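Local structure of tRNA (uracil(54)-C(5))-methyltransferase (Pyrococcus abyssi, 2JJQ) at residues K123-R128 and C157-K162; N129-A134 and M195-G200; E205-F210 and F226-W231; G243-F248 and I265-F270. The protein catalyses the transfer of a methyl group from S-adenosyl-L-methionine to C5 of uridine 54 in tRNA, giving 5-methyluridine. All coordinates share one frame; numbering follows the deposited sequence.

Following the chain from the N terminus, the loop after strand 117-119 opens contact 1, which closes the span from 123-128 to 157-162. Contact 2 opens at once with 129-134 but closes only at 195-200, so the two cross, and Phe-160 packs on both Ile-131 and Leu-197. Contact 3 (205-210 with 226-231) and contact 4 (243-248 with 265-270) then follow in series. Contacts 2 and 3 are successive strand pairs of a five-stranded mixed sheet, linked through strands 192-199 and 206-212. Contact 4 joins its last strand, 244-250, to a turn between strand 261-265 and helix 275-288, and Arg-198 of contact 2 reaches the same turn at Ser-269.

Contact 1. Residues K123-R128 and C157-K162; sequences KIFGHR and CPVFGK
Phe-125 lies alongside Pro-158, the two side chains pointing the same way, and its atoms meet the other segment in order. CB sits 3.5 Å from Pro-158 O. CD1 reaches Pro-158 CB at 3.7 Å. The backbone N of Val-159 lies at the ring edge, in its plane. CE1, further out, touches Val-159 CG1 at 4.0 Å. CG is turned opposite the carbonyl carbon (chi1 -67°), which lays the ring along the Pro-158 to Val-159 peptide. The ring also meets that of His-414. Residues 158-160 have helical backbone angles, and Gly-161 N bonds back to Cys-157 O. By similarity, Cys-157 is a ligand of the [4Fe-4S] cluster, and the side chain of Val-159 is about 4 Å from that of Cys-90, another probable ligand. Two carbonyls of 158-160 accept bonds from the 123-128 loop: Pro-158 O takes Gly-126 N at 3.0 Å with a bent N-H, and Val-159 O takes Arg-128 N at 2.9 Å in a much straighter bond. Val-159 spreads between three neighbours: CG1 against Phe-125, CB 3.7 Å from His-127 CE1, and CG2 beside the extended Arg-128 chain at CD. Val-159 O lies over one face of the His-127 imidazole. Phe-160 CD1 lies 3.2 Å from Arg-128 O, and Lys-201 makes a cation-pi contact with the Phe-160 ring.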
loop_
_atom_site.group_PDB
_atom_site.type_symbol
_atom_site.label_atom_id
_atom_site.label_comp_id
_atom_site.label_asym_id
_atom_site.label_seq_id
_atom_site.Cartn_x
_atom_site.Cartn_y
_atom_site.Cartn_z
ATOM N N LYS A 123 -3.793 -6.761 -12.870
ATOM C CA LYS A 123 -2.532 -7.514 -12.988
ATOM C C LYS A 123 -2.108 -7.981 -11.638
ATOM O O LYS A 123 -2.385 -7.310 -10.665
ATOM C CB LYS A 123 -1.418 -6.678 -13.593
ATOM C CG LYS A 123 -1.677 -6.157 -15.008
ATOM C CD LYS A 123 -0.358 -5.553 -15.507
ATOM C CE LYS A 123 -0.458 -5.005 -16.933
ATOM N NZ LYS A 123 -0.255 -6.019 -17.990
ATOM N N ILE A 124 -1.438 -9.134 -11.545
ATOM C CA ILE A 124 -1.014 -9.573 -10.215
ATOM C C ILE A 124 0.474 -9.810 -10.158
ATOM O O ILE A 124 1.011 -10.231 -9.118
ATOM C CB ILE A 124 -1.701 -10.869 -9.791
ATOM C CG1 ILE A 124 -1.472 -11.956 -10.856
ATOM C CG2 ILE A 124 -3.208 -10.648 -9.564
ATOM C CD1 ILE A 124 -1.979 -13.339 -10.374
ATOM N N PHE A 125 1.129 -9.572 -11.283
ATOM C CA PHE A 125 2.569 -9.302 -11.244
ATOM C C PHE A 125 2.895 -8.047 -12.117
ATOM O O PHE A 125 2.250 -7.778 -13.156
ATOM C CB PHE A 125 3.406 -10.558 -11.555
ATOM C CG PHE A 125 3.312 -11.666 -10.486
ATOM C CD1 PHE A 125 4.117 -11.634 -9.341
ATOM C CD2 PHE A 125 2.416 -12.735 -10.629
ATOM C CE1 PHE A 125 4.049 -12.666 -8.360
ATOM C CE2 PHE A 125 2.320 -13.778 -9.633
ATOM C CZ PHE A 125 3.145 -13.741 -8.522
ATOM N N GLY A 126 3.857 -7.249 -11.668
ATOM C CA GLY A 126 4.101 -5.970 -12.337
ATOM C C GLY A 126 3.195 -4.827 -11.884
ATOM O O GLY A 126 3.352 -3.707 -12.371
ATOM N N HIS A 127 2.270 -5.097 -10.960
ATOM C CA HIS A 127 1.263 -4.072 -10.536
ATOM C C HIS A 127 1.789 -3.090 -9.501
ATOM O O HIS A 127 1.231 -1.983 -9.322
ATOM C CB HIS A 127 0.016 -4.740 -9.950
ATOM C CG HIS A 127 0.324 -5.603 -8.772
ATOM N ND1 HIS A 127 0.961 -6.818 -8.913
ATOM C CD2 HIS A 127 0.143 -5.422 -7.446
ATOM C CE1 HIS A 127 1.171 -7.343 -7.720
ATOM N NE2 HIS A 127 0.694 -6.513 -6.810
ATOM N N ARG A 128 2.822 -3.506 -8.757
ATOM C CA ARG A 128 3.262 -2.727 -7.637
ATOM C C ARG A 128 4.226 -1.627 -8.125
ATOM O O ARG A 128 5.171 -1.919 -8.869
ATOM C CB ARG A 128 3.972 -3.648 -6.632
ATOM C CG ARG A 128 4.118 -2.981 -5.293
ATOM C CD ARG A 128 4.590 -3.906 -4.201
ATOM N NE ARG A 128 5.063 -2.996 -3.178
ATOM C CZ ARG A 128 4.299 -2.463 -2.226
ATOM N NH1 ARG A 128 3.031 -2.833 -2.087
ATOM N NH2 ARG A 128 4.824 -1.596 -1.376
ATOM N N CYS A 157 12.094 -8.450 -8.511
ATOM C CA CYS A 157 10.915 -8.476 -7.683
ATOM C C CYS A 157 9.735 -8.529 -8.615
ATOM O O CYS A 157 9.368 -7.524 -9.251
ATOM C CB CYS A 157 10.847 -7.264 -6.770
ATOM S SG CYS A 157 9.245 -7.227 -5.983
ATOM N N PRO A 158 9.140 -9.728 -8.758
ATOM C CA PRO A 158 8.104 -9.918 -9.785
ATOM C C PRO A 158 6.813 -9.077 -9.570
ATOM O O PRO A 158 6.190 -8.689 -10.538
ATOM C CB PRO A 158 7.801 -11.440 -9.697
ATOM C CG PRO A 158 9.027 -12.019 -8.996
ATOM C CD PRO A 158 9.423 -10.965 -8.005
ATOM N N VAL A 159 6.435 -8.784 -8.333
ATOM C CA VAL A 159 5.258 -7.916 -8.125
ATOM C C VAL A 159 5.513 -6.461 -8.605
ATOM O O VAL A 159 4.586 -5.805 -9.063
ATOM C CB VAL A 159 4.699 -7.908 -6.682
ATOM C CG1 VAL A 159 4.331 -9.332 -6.236
ATOM C CG2 VAL A 159 5.670 -7.295 -5.687
ATOM N N PHE A 160 6.764 -6.000 -8.521
ATOM C CA PHE A 160 7.121 -4.703 -9.105
ATOM C C PHE A 160 7.313 -4.801 -10.620
ATOM O O PHE A 160 6.832 -3.966 -11.383
ATOM C CB PHE A 160 8.383 -4.172 -8.432
ATOM C CG PHE A 160 8.730 -2.770 -8.848
ATOM C CD1 PHE A 160 8.254 -1.688 -8.106
ATOM C CD2 PHE A 160 9.501 -2.530 -9.993
ATOM C CE1 PHE A 160 8.535 -0.376 -8.476
ATOM C CE2 PHE A 160 9.830 -1.194 -10.372
ATOM C CZ PHE A 160 9.291 -0.121 -9.615
ATOM N N GLY A 161 8.046 -5.834 -11.061
ATOM C CA GLY A 161 8.202 -6.110 -12.470
ATOM C C GLY A 161 9.659 -5.991 -12.901
ATOM O O GLY A 161 10.575 -5.763 -12.069
ATOM N N LYS A 162 9.852 -6.106 -14.207
ATOM C CA LYS A 162 11.193 -6.218 -14.796
ATOM C C LYS A 162 12.112 -5.053 -14.528
ATOM O O LYS A 162 13.305 -5.221 -14.584
ATOM C CB LYS A 162 11.115 -6.373 -16.311
ATOM C CG LYS A 162 10.187 -5.394 -16.982
ATOM C CD LYS A 162 10.563 -5.212 -18.465
ATOM C CE LYS A 162 9.486 -4.456 -19.236
ATOM N NZ LYS A 162 9.825 -4.376 -20.694
#

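Contact 2. Residues N129-A134 and M195-G200; sequences NRIDLA and MVLREG
An antiparallel pair at the edge of the five-stranded mixed sheet brings Arg-130, Ile-131, Asp-132 and Leu-133 opposite Arg-198, Leu-197, Val-196 and Met-195. Ile-131 and Leu-133 form the hydrogen-bonded pairs with Leu-197 and Met-195; the bond from Leu-197 N to Ile-131 O is 2.8 Å. On the face with Ile-131 and Leu-133, the apolar chains run side by side: Leu-133 CD1 meets Met-195 CE at 3.7 Å, where the bend in the thioether (chi3 71°) turns the methyl. The opposite face carries Arg-130, Asp-132 and Arg-198 around Val-196. Extended Arg-130 crosses Val-196 obliquely, with NE 3.6 Å from CG1, and its guanidinium forms a salt bridge with Asp-132 on the same strand; NE reaches the syn lone pair of OD1 at 2.7 Å, though OD1 lies 32° out of the guanidinium plane. Arg-130 CD rests over one face of the Arg-198 guanidinium, and the two planes are 23° apart. Arg-198 NE is joined to Asn-129 O by water 2, which lies 2.9 Å from NE in the plane of the group; its NH1 bonds to Ser-269 O. Asn-129 ND2 bonds to Gln-272 O, a residue of the S-adenosyl-L-methionine site. Hydrogen-bonded and non-hydrogen-bonded pairs alternate as in any antiparallel strand pair, here at the sheet's outer edge with helix 162-178 against the Ile-131/Leu-133 face.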
loop_
_atom_site.group_PDB
_atom_site.type_symbol
_atom_site.label_atom_id
_atom_site.label_comp_id
_atom_site.label_asym_id
_atom_site.label_seq_id
_atom_site.Cartn_x
_atom_site.Cartn_y
_atom_site.Cartn_z
ATOM N N ASN A 129 4.033 -0.401 -7.642
ATOM C CA ASN A 129 4.738 0.736 -8.174
ATOM C C ASN A 129 5.775 1.331 -7.212
ATOM O O ASN A 129 6.348 2.391 -7.519
ATOM C CB ASN A 129 3.706 1.762 -8.634
ATOM C CG ASN A 129 2.917 2.358 -7.450
ATOM O OD1 ASN A 129 3.443 2.404 -6.334
ATOM N ND2 ASN A 129 1.642 2.721 -7.674
ATOM N N ARG A 130 6.042 0.648 -6.086
ATOM C CA ARG A 130 7.129 1.007 -5.163
ATOM C C ARG A 130 7.686 -0.263 -4.499
ATOM O O ARG A 130 6.913 -1.090 -4.033
ATOM C CB ARG A 130 6.647 2.006 -4.097
ATOM C CG ARG A 130 7.723 2.437 -3.137
ATOM C CD ARG A 130 7.230 3.087 -1.849
ATOM N NE ARG A 130 8.400 3.278 -0.985
ATOM C CZ ARG A 130 8.502 4.134 0.018
ATOM N NH1 ARG A 130 7.467 4.891 0.363
ATOM N NH2 ARG A 130 9.645 4.222 0.698
ATOM N N ILE A 131 9.012 -0.407 -4.444
ATOM C CA ILE A 131 9.613 -1.424 -3.602
ATOM C C ILE A 131 10.816 -0.809 -2.902
ATOM O O ILE A 131 11.433 0.141 -3.459
ATOM C CB ILE A 131 10.047 -2.655 -4.379
ATOM C CG1 ILE A 131 11.054 -2.310 -5.470
ATOM C CG2 ILE A 131 8.782 -3.365 -4.957
ATOM C CD1 ILE A 131 11.414 -3.578 -6.242
ATOM N N ASP A 132 11.084 -1.274 -1.683
ATOM C CA ASP A 132 12.178 -0.747 -0.857
ATOM C C ASP A 132 13.121 -1.927 -0.663
ATOM O O ASP A 132 12.753 -2.936 -0.024
ATOM C CB ASP A 132 11.616 -0.214 0.476
ATOM C CG ASP A 132 10.593 0.962 0.264
ATOM O OD1 ASP A 132 9.731 0.916 -0.655
ATOM O OD2 ASP A 132 10.616 1.947 1.024
ATOM N N LEU A 133 14.272 -1.874 -1.321
ATOM C CA LEU A 133 15.242 -2.954 -1.254
ATOM C C LEU A 133 16.375 -2.572 -0.322
ATOM O O LEU A 133 16.995 -1.507 -0.468
ATOM C CB LEU A 133 15.808 -3.225 -2.653
ATOM C CG LEU A 133 14.794 -3.673 -3.715
ATOM C CD1 LEU A 133 15.366 -3.468 -5.107
ATOM C CD2 LEU A 133 14.451 -5.127 -3.478
ATOM N N ALA A 134 16.625 -3.413 0.683
ATOM C CA ALA A 134 17.768 -3.224 1.528
ATOM C C ALA A 134 19.058 -3.639 0.800
ATOM O O ALA A 134 19.071 -4.626 0.053
ATOM C CB ALA A 134 17.599 -4.011 2.890
ATOM N N MET A 195 17.741 0.944 -1.637
ATOM C CA MET A 195 17.440 1.479 -2.950
ATOM C C MET A 195 15.917 1.383 -3.036
ATOM O O MET A 195 15.386 0.282 -3.004
ATOM C CB MET A 195 18.025 0.606 -4.058
ATOM C CG MET A 195 17.474 1.006 -5.467
ATOM S SD MET A 195 18.369 0.340 -6.889
ATOM C CE MET A 195 17.931 -1.408 -6.806
ATOM N N VAL A 196 15.237 2.522 -3.088
ATOM C CA VAL A 196 13.765 2.490 -3.224
ATOM C C VAL A 196 13.442 2.763 -4.677
ATOM O O VAL A 196 13.945 3.749 -5.254
ATOM C CB VAL A 196 13.094 3.572 -2.346
ATOM C CG1 VAL A 196 11.529 3.595 -2.632
ATOM C CG2 VAL A 196 13.406 3.392 -0.850
ATOM N N LEU A 197 12.665 1.898 -5.309
ATOM C CA LEU A 197 12.393 2.048 -6.725
ATOM C C LEU A 197 10.920 2.407 -6.866
ATOM O O LEU A 197 10.073 1.801 -6.217
ATOM C CB LEU A 197 12.661 0.717 -7.435
ATOM C CG LEU A 197 14.100 0.389 -7.796
ATOM C CD1 LEU A 197 14.190 -1.103 -8.236
ATOM C CD2 LEU A 197 14.481 1.310 -8.989
ATOM N N ARG A 198 10.611 3.407 -7.684
ATOM C CA ARG A 198 9.221 3.725 -7.972
ATOM C C ARG A 198 9.024 3.814 -9.457
ATOM O O ARG A 198 9.972 4.172 -10.202
ATOM C CB ARG A 198 8.828 5.042 -7.284
ATOM C CG ARG A 198 9.066 4.963 -5.777
ATOM C CD ARG A 198 8.568 6.164 -5.011
ATOM N NE ARG A 198 7.107 6.078 -4.912
ATOM C CZ ARG A 198 6.366 6.752 -4.040
ATOM N NH1 ARG A 198 6.938 7.590 -3.178
ATOM N NH2 ARG A 198 5.049 6.594 -4.069
ATOM N N GLU A 199 7.819 3.492 -9.936
ATOM C CA GLU A 199 7.575 3.721 -11.342
ATOM C C GLU A 199 6.128 4.018 -11.658
ATOM O O GLU A 199 5.227 3.593 -10.920
ATOM C CB GLU A 199 8.095 2.576 -12.233
ATOM C CG GLU A 199 7.264 1.401 -12.333
ATOM C CD GLU A 199 7.888 0.321 -13.258
ATOM O OE1 GLU A 199 8.827 0.614 -14.052
ATOM O OE2 GLU A 199 7.431 -0.833 -13.163
ATOM N N GLY A 200 5.920 4.752 -12.730
ATOM C CA GLY A 200 4.550 5.050 -13.181
ATOM C C GLY A 200 4.211 3.965 -14.164
ATOM O O GLY A 200 4.856 3.846 -15.245
HETATM O O HOH W 1 3.573 4.212 -4.066
HETATM O O HOH W 2 5.408 4.882 -6.957
#

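Contact 3. Residues E205-F210 and F226-W231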
loop_
_atom_site.group_PDB
_atom_site.type_symbol
_atom_site.label_atom_id
_atom_site.label_comp_id
_atom_site.label_asym_id
_atom_site.label_seq_id
_atom_site.Cartn_x
_atom_site.Cartn_y
_atom_site.Cartn_z
ATOM N N GLU A 205 7.664 6.122 -16.409
ATOM C CA GLU A 205 8.769 6.875 -15.817
ATOM C C GLU A 205 9.234 6.095 -14.592
ATOM O O GLU A 205 8.399 5.480 -13.927
ATOM C CB GLU A 205 8.285 8.232 -15.397
ATOM C CG GLU A 205 8.041 9.079 -16.611
ATOM C CD GLU A 205 7.564 10.464 -16.341
ATOM O OE1 GLU A 205 7.408 10.910 -15.166
ATOM O OE2 GLU A 205 7.363 11.131 -17.380
ATOM N N VAL A 206 10.539 6.160 -14.292
ATOM C CA VAL A 206 11.089 5.407 -13.186
ATOM C C VAL A 206 11.929 6.338 -12.331
ATOM O O VAL A 206 12.726 7.133 -12.853
ATOM C CB VAL A 206 12.020 4.311 -13.690
ATOM C CG1 VAL A 206 12.520 3.439 -12.529
ATOM C CG2 VAL A 206 11.266 3.460 -14.697
ATOM N N MET A 207 11.752 6.235 -11.029
ATOM C CA MET A 207 12.555 6.973 -10.048
ATOM C C MET A 207 13.312 5.997 -9.139
ATOM O O MET A 207 12.757 4.984 -8.696
ATOM C CB MET A 207 11.610 7.818 -9.191
ATOM C CG MET A 207 12.320 8.417 -7.913
ATOM S SD MET A 207 11.108 9.347 -6.940
ATOM C CE MET A 207 10.847 10.726 -8.074
ATOM N N VAL A 208 14.599 6.267 -8.888
ATOM C CA VAL A 208 15.348 5.445 -7.944
ATOM C C VAL A 208 15.819 6.379 -6.850
ATOM O O VAL A 208 16.190 7.515 -7.131
ATOM C CB VAL A 208 16.476 4.661 -8.590
ATOM C CG1 VAL A 208 17.527 5.591 -9.149
ATOM C CG2 VAL A 208 17.094 3.692 -7.577
ATOM N N ASN A 209 15.764 5.921 -5.608
ATOM C CA ASN A 209 16.144 6.727 -4.472
ATOM C C ASN A 209 17.112 5.903 -3.616
ATOM O O ASN A 209 16.766 4.816 -3.156
ATOM C CB ASN A 209 14.890 7.098 -3.654
ATOM C CG ASN A 209 15.210 7.882 -2.383
ATOM O OD1 ASN A 209 16.187 8.614 -2.320
ATOM N ND2 ASN A 209 14.344 7.773 -1.382
ATOM N N PHE A 210 18.326 6.403 -3.451
ATOM C CA PHE A 210 19.369 5.772 -2.609
ATOM C C PHE A 210 19.310 6.387 -1.259
ATOM O O PHE A 210 19.562 7.593 -1.096
ATOM C CB PHE A 210 20.770 5.954 -3.268
ATOM C CG PHE A 210 20.828 5.340 -4.652
ATOM C CD1 PHE A 210 20.718 3.951 -4.807
ATOM C CD2 PHE A 210 20.890 6.136 -5.783
ATOM C CE1 PHE A 210 20.716 3.354 -6.094
ATOM C CE2 PHE A 210 20.880 5.546 -7.063
ATOM C CZ PHE A 210 20.787 4.167 -7.206
ATOM N N PHE A 226 17.415 6.069 -15.457
ATOM C CA PHE A 226 16.021 6.297 -15.104
ATOM C C PHE A 226 15.701 7.797 -15.143
ATOM O O PHE A 226 16.598 8.665 -15.115
ATOM C CB PHE A 226 15.736 5.713 -13.703
ATOM C CG PHE A 226 15.872 4.233 -13.629
ATOM C CD1 PHE A 226 15.381 3.411 -14.661
ATOM C CD2 PHE A 226 16.484 3.646 -12.499
ATOM C CE1 PHE A 226 15.500 2.015 -14.567
ATOM C CE2 PHE A 226 16.616 2.261 -12.396
ATOM C CZ PHE A 226 16.134 1.435 -13.447
ATOM N N ASP A 227 14.421 8.126 -15.243
ATOM C CA ASP A 227 14.014 9.528 -15.331
ATOM C C ASP A 227 14.406 10.380 -14.132
ATOM O O ASP A 227 14.631 11.586 -14.268
ATOM C CB ASP A 227 12.497 9.569 -15.443
ATOM C CG ASP A 227 12.000 8.665 -16.560
ATOM O OD1 ASP A 227 11.639 9.239 -17.610
ATOM O OD2 ASP A 227 12.032 7.421 -16.387
ATOM N N SER A 228 14.425 9.786 -12.941
ATOM C CA SER A 228 14.751 10.554 -11.718
ATOM C C SER A 228 15.684 9.675 -10.855
ATOM O O SER A 228 15.393 8.468 -10.677
ATOM C CB SER A 228 13.439 10.887 -10.949
ATOM O OG SER A 228 13.705 11.538 -9.715
ATOM N N ILE A 229 16.819 10.225 -10.384
ATOM C CA ILE A 229 17.675 9.566 -9.410
ATOM C C ILE A 229 17.761 10.488 -8.192
ATOM O O ILE A 229 18.042 11.665 -8.327
ATOM C CB ILE A 229 19.090 9.343 -9.931
ATOM C CG1 ILE A 229 19.062 8.504 -11.210
ATOM C CG2 ILE A 229 19.939 8.718 -8.787
ATOM C CD1 ILE A 229 20.338 8.699 -12.073
ATOM N N TYR A 230 17.482 9.964 -7.009
ATOM C CA TYR A 230 17.525 10.730 -5.792
ATOM C C TYR A 230 18.547 10.103 -4.855
ATOM O O TYR A 230 18.753 8.865 -4.878
ATOM C CB TYR A 230 16.181 10.662 -5.090
ATOM C CG TYR A 230 15.295 11.857 -5.373
ATOM C CD1 TYR A 230 15.274 12.961 -4.491
ATOM C CD2 TYR A 230 14.494 11.887 -6.484
ATOM C CE1 TYR A 230 14.477 14.043 -4.712
ATOM C CE2 TYR A 230 13.667 12.981 -6.724
ATOM C CZ TYR A 230 13.639 14.054 -5.819
ATOM O OH TYR A 230 12.807 15.152 -6.065
ATOM N N TRP A 231 19.189 10.965 -4.072
ATOM C CA TRP A 231 19.989 10.575 -2.934
ATOM C C TRP A 231 19.353 11.195 -1.692
ATOM O O TRP A 231 19.186 12.408 -1.639
ATOM C CB TRP A 231 21.422 11.095 -3.111
ATOM C CG TRP A 231 22.298 10.877 -1.916
ATOM C CD1 TRP A 231 22.183 9.902 -0.933
ATOM C CD2 TRP A 231 23.425 11.668 -1.568
ATOM N NE1 TRP A 231 23.209 10.052 -0.000
ATOM C CE2 TRP A 231 23.972 11.138 -0.361
ATOM C CE3 TRP A 231 24.077 12.744 -2.198
ATOM C CZ2 TRP A 231 25.136 11.664 0.225
ATOM C CZ3 TRP A 231 25.208 13.291 -1.586
ATOM C CH2 TRP A 231 25.720 12.753 -0.390
#
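Val-206 places CG1 over one face of the Phe-226 ring, 3.7 Å from its centroid and only 17° off the normal, a CH-pi contact. The contact lies at the start of a parallel strand pair, 206-210 with 228-231, in the five-stranded sheet: Val-206 O and Val-208 O accept from Ser-228 N and Tyr-230 N, while Ser-228 O and Tyr-230 O accept from Val-208 N and Phe-210 N. Val-208 CG1 stands at the edge of the same Phe-226 ring, near its plane, and runs side by side with Ile-229, the CG1 atoms 3.9 Å apart. Further along this face, Phe-210 turns its ring edge to Ile-229, CE2 meeting CG2 at 3.7 Å. The other face holds Met-207, whose bend at chi3 (-69°) brings CE to 3.4 Å from Ser-228 OG, itself bonded to Lys-251 O, and 3.9 Å from Tyr-230 CE2; its sulfur meets the tyrosine ring obliquely, a Met-aromatic contact. The Asn-209 amide stands nearly upright to the Tyr-230 ring (82°), and OD1, bonded to Ser-232, lies 3.4 Å from Tyr-230 CB. Asp-227 extends the backbone pairing at the start: its OD2 accepts Val-206 N at 2.9 Å, the donor lying above the carboxylate plane.

Contact 4. Residues G243-F248 and I265-F270; sequences GDIERF and IHPNSF
Residues His-266 to Ser-269 form a type I beta turn, closed by Ser-269 N to His-266 O at 3.2 Å, that faces the start of strand 244-250, with the CA atoms of Gly-243 and Asn-268 8.0 Å apart. Asn-268 spans this gap with its amide: ND2 donates to Gly-243 O at 3.1 Å, in the amide plane and nearly straight on to the carbonyl. Water 3 donates a hydrogen bond to OD1 and accepts one from Gly-243 N; ND2 thus binds Gly-243 directly and OD1 through water. Beyond it, strand 244-250 is an outermost strand of the five-stranded sheet and carries a classic beta bulge, Glu-246 and Arg-247 both facing Trp-231. Ile-245 points to the turn: CG1 lies 3.9 Å from His-266 CE1, and CD1 meets Pro-267 CG at 4.0 Å. The imidazole is held from within the turn, its ND1 accepting Asn-268 N at 2.9 Å, and meets Phe-323 edge-to-face. Phe-270, just past the turn, touches the bound S-adenosyl-L-homocysteine.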
loop_
_atom_site.group_PDB
_atom_site.type_symbol
_atom_site.label_atom_id
_atom_site.label_comp_id
_atom_site.label_asym_id
_atom_site.label_seq_id
_atom_site.Cartn_x
_atom_site.Cartn_y
_atom_site.Cartn_z
ATOM N N GLY A 243 14.729 9.417 3.779
ATOM C CA GLY A 243 15.571 10.313 4.556
ATOM C C GLY A 243 15.414 11.718 4.018
ATOM O O GLY A 243 14.539 11.991 3.189
ATOM N N ASP A 244 16.300 12.591 4.443
ATOM C CA ASP A 244 16.295 13.981 3.946
ATOM C C ASP A 244 16.786 14.010 2.511
ATOM O O ASP A 244 17.778 13.401 2.209
ATOM C CB ASP A 244 17.245 14.833 4.814
ATOM C CG ASP A 244 16.825 14.857 6.301
ATOM O OD1 ASP A 244 15.608 14.743 6.565
ATOM O OD2 ASP A 244 17.712 14.996 7.192
ATOM N N ILE A 245 16.095 14.731 1.640
ATOM C CA ILE A 245 16.504 14.856 0.280
ATOM C C ILE A 245 17.844 15.598 0.210
ATOM O O ILE A 245 17.943 16.746 0.652
ATOM C CB ILE A 245 15.449 15.664 -0.506
ATOM C CG1 ILE A 245 14.100 14.909 -0.467
ATOM C CG2 ILE A 245 15.955 15.951 -1.914
ATOM C CD1 ILE A 245 14.167 13.482 -1.026
ATOM N N GLU A 246 18.839 14.942 -0.355
ATOM C CA GLU A 246 20.147 15.530 -0.504
ATOM C C GLU A 246 20.400 16.027 -1.929
ATOM O O GLU A 246 20.975 17.114 -2.129
ATOM C CB GLU A 246 21.182 14.517 -0.053
ATOM C CG GLU A 246 22.628 14.961 -0.145
ATOM C CD GLU A 246 22.994 16.056 0.849
ATOM O OE1 GLU A 246 22.237 16.276 1.812
ATOM O OE2 GLU A 246 24.061 16.680 0.641
ATOM N N ARG A 247 20.062 15.215 -2.921
ATOM C CA ARG A 247 20.293 15.613 -4.329
ATOM C C ARG A 247 19.409 14.755 -5.195
ATOM O O ARG A 247 19.096 13.613 -4.814
ATOM C CB ARG A 247 21.785 15.344 -4.683
ATOM C CG ARG A 247 22.202 15.941 -6.077
ATOM C CD ARG A 247 23.734 16.211 -6.051
ATOM N NE ARG A 247 24.177 16.652 -7.385
ATOM C CZ ARG A 247 25.454 16.915 -7.670
ATOM N NH1 ARG A 247 26.376 16.788 -6.713
ATOM N NH2 ARG A 247 25.797 17.297 -8.881
ATOM N N PHE A 248 19.001 15.304 -6.339
ATOM C CA PHE A 248 18.430 14.506 -7.406
ATOM C C PHE A 248 19.057 14.899 -8.736
ATOM O O PHE A 248 19.577 16.023 -8.879
ATOM C CB PHE A 248 16.867 14.660 -7.419
ATOM C CG PHE A 248 16.367 16.048 -7.844
ATOM C CD1 PHE A 248 16.072 17.027 -6.887
ATOM C CD2 PHE A 248 16.165 16.335 -9.173
ATOM C CE1 PHE A 248 15.604 18.312 -7.283
ATOM C CE2 PHE A 248 15.657 17.591 -9.585
ATOM C CZ PHE A 248 15.395 18.575 -8.605
ATOM N N ILE A 265 4.991 12.028 -8.248
ATOM C CA ILE A 265 5.531 11.080 -7.301
ATOM C C ILE A 265 6.866 11.672 -6.827
ATOM O O ILE A 265 7.716 11.997 -7.649
ATOM C CB ILE A 265 5.811 9.675 -7.975
ATOM C CG1 ILE A 265 4.526 8.987 -8.483
ATOM C CG2 ILE A 265 6.469 8.746 -6.963
ATOM C CD1 ILE A 265 3.451 9.086 -7.515
ATOM N N HIS A 266 7.040 11.744 -5.513
ATOM C CA HIS A 266 8.246 12.199 -4.855
ATOM C C HIS A 266 8.750 11.058 -3.945
ATOM O O HIS A 266 7.971 10.253 -3.471
ATOM C CB HIS A 266 7.858 13.443 -4.039
ATOM C CG HIS A 266 8.992 14.076 -3.288
ATOM N ND1 HIS A 266 9.395 13.636 -2.049
ATOM C CD2 HIS A 266 9.802 15.109 -3.602
ATOM C CE1 HIS A 266 10.408 14.367 -1.624
ATOM N NE2 HIS A 266 10.669 15.278 -2.547
ATOM N N PRO A 267 10.053 10.995 -3.673
ATOM C CA PRO A 267 10.516 9.869 -2.883
ATOM C C PRO A 267 9.803 9.767 -1.581
ATOM O O PRO A 267 9.594 8.645 -1.126
ATOM C CB PRO A 267 11.971 10.197 -2.587
ATOM C CG PRO A 267 12.369 11.066 -3.654
ATOM C CD PRO A 267 11.162 11.867 -4.093
ATOM N N ASN A 268 9.390 10.909 -1.010
ATOM C CA ASN A 268 8.825 10.961 0.329
ATOM C C ASN A 268 7.288 11.097 0.414
ATOM O O ASN A 268 6.770 11.396 1.474
ATOM C CB ASN A 268 9.521 12.051 1.160
ATOM C CG ASN A 268 10.950 11.685 1.477
ATOM O OD1 ASN A 268 11.352 10.556 1.246
ATOM N ND2 ASN A 268 11.723 12.625 1.955
ATOM N N SER A 269 6.592 10.960 -0.709
ATOM C CA SER A 269 5.132 11.144 -0.721
ATOM C C SER A 269 4.479 9.769 -0.924
ATOM O O SER A 269 5.037 8.891 -1.592
ATOM C CB SER A 269 4.687 12.126 -1.862
ATOM O OG SER A 269 5.089 11.576 -3.117
ATOM N N PHE A 270 3.291 9.576 -0.349
ATOM C CA PHE A 270 2.592 8.259 -0.466
ATOM C C PHE A 270 1.757 8.281 -1.745
ATOM O O PHE A 270 1.197 9.313 -2.082
ATOM C CB PHE A 270 1.688 7.995 0.738
ATOM C CG PHE A 270 0.755 6.826 0.536
ATOM C CD1 PHE A 270 1.212 5.530 0.717
ATOM C CD2 PHE A 270 -0.534 7.017 0.040
ATOM C CE1 PHE A 270 0.365 4.450 0.487
ATOM C CE2 PHE A 270 -1.381 5.935 -0.185
ATOM C CZ PHE A 270 -0.942 4.674 0.037
HETATM O O HOH W 3 13.953 9.703 1.060
#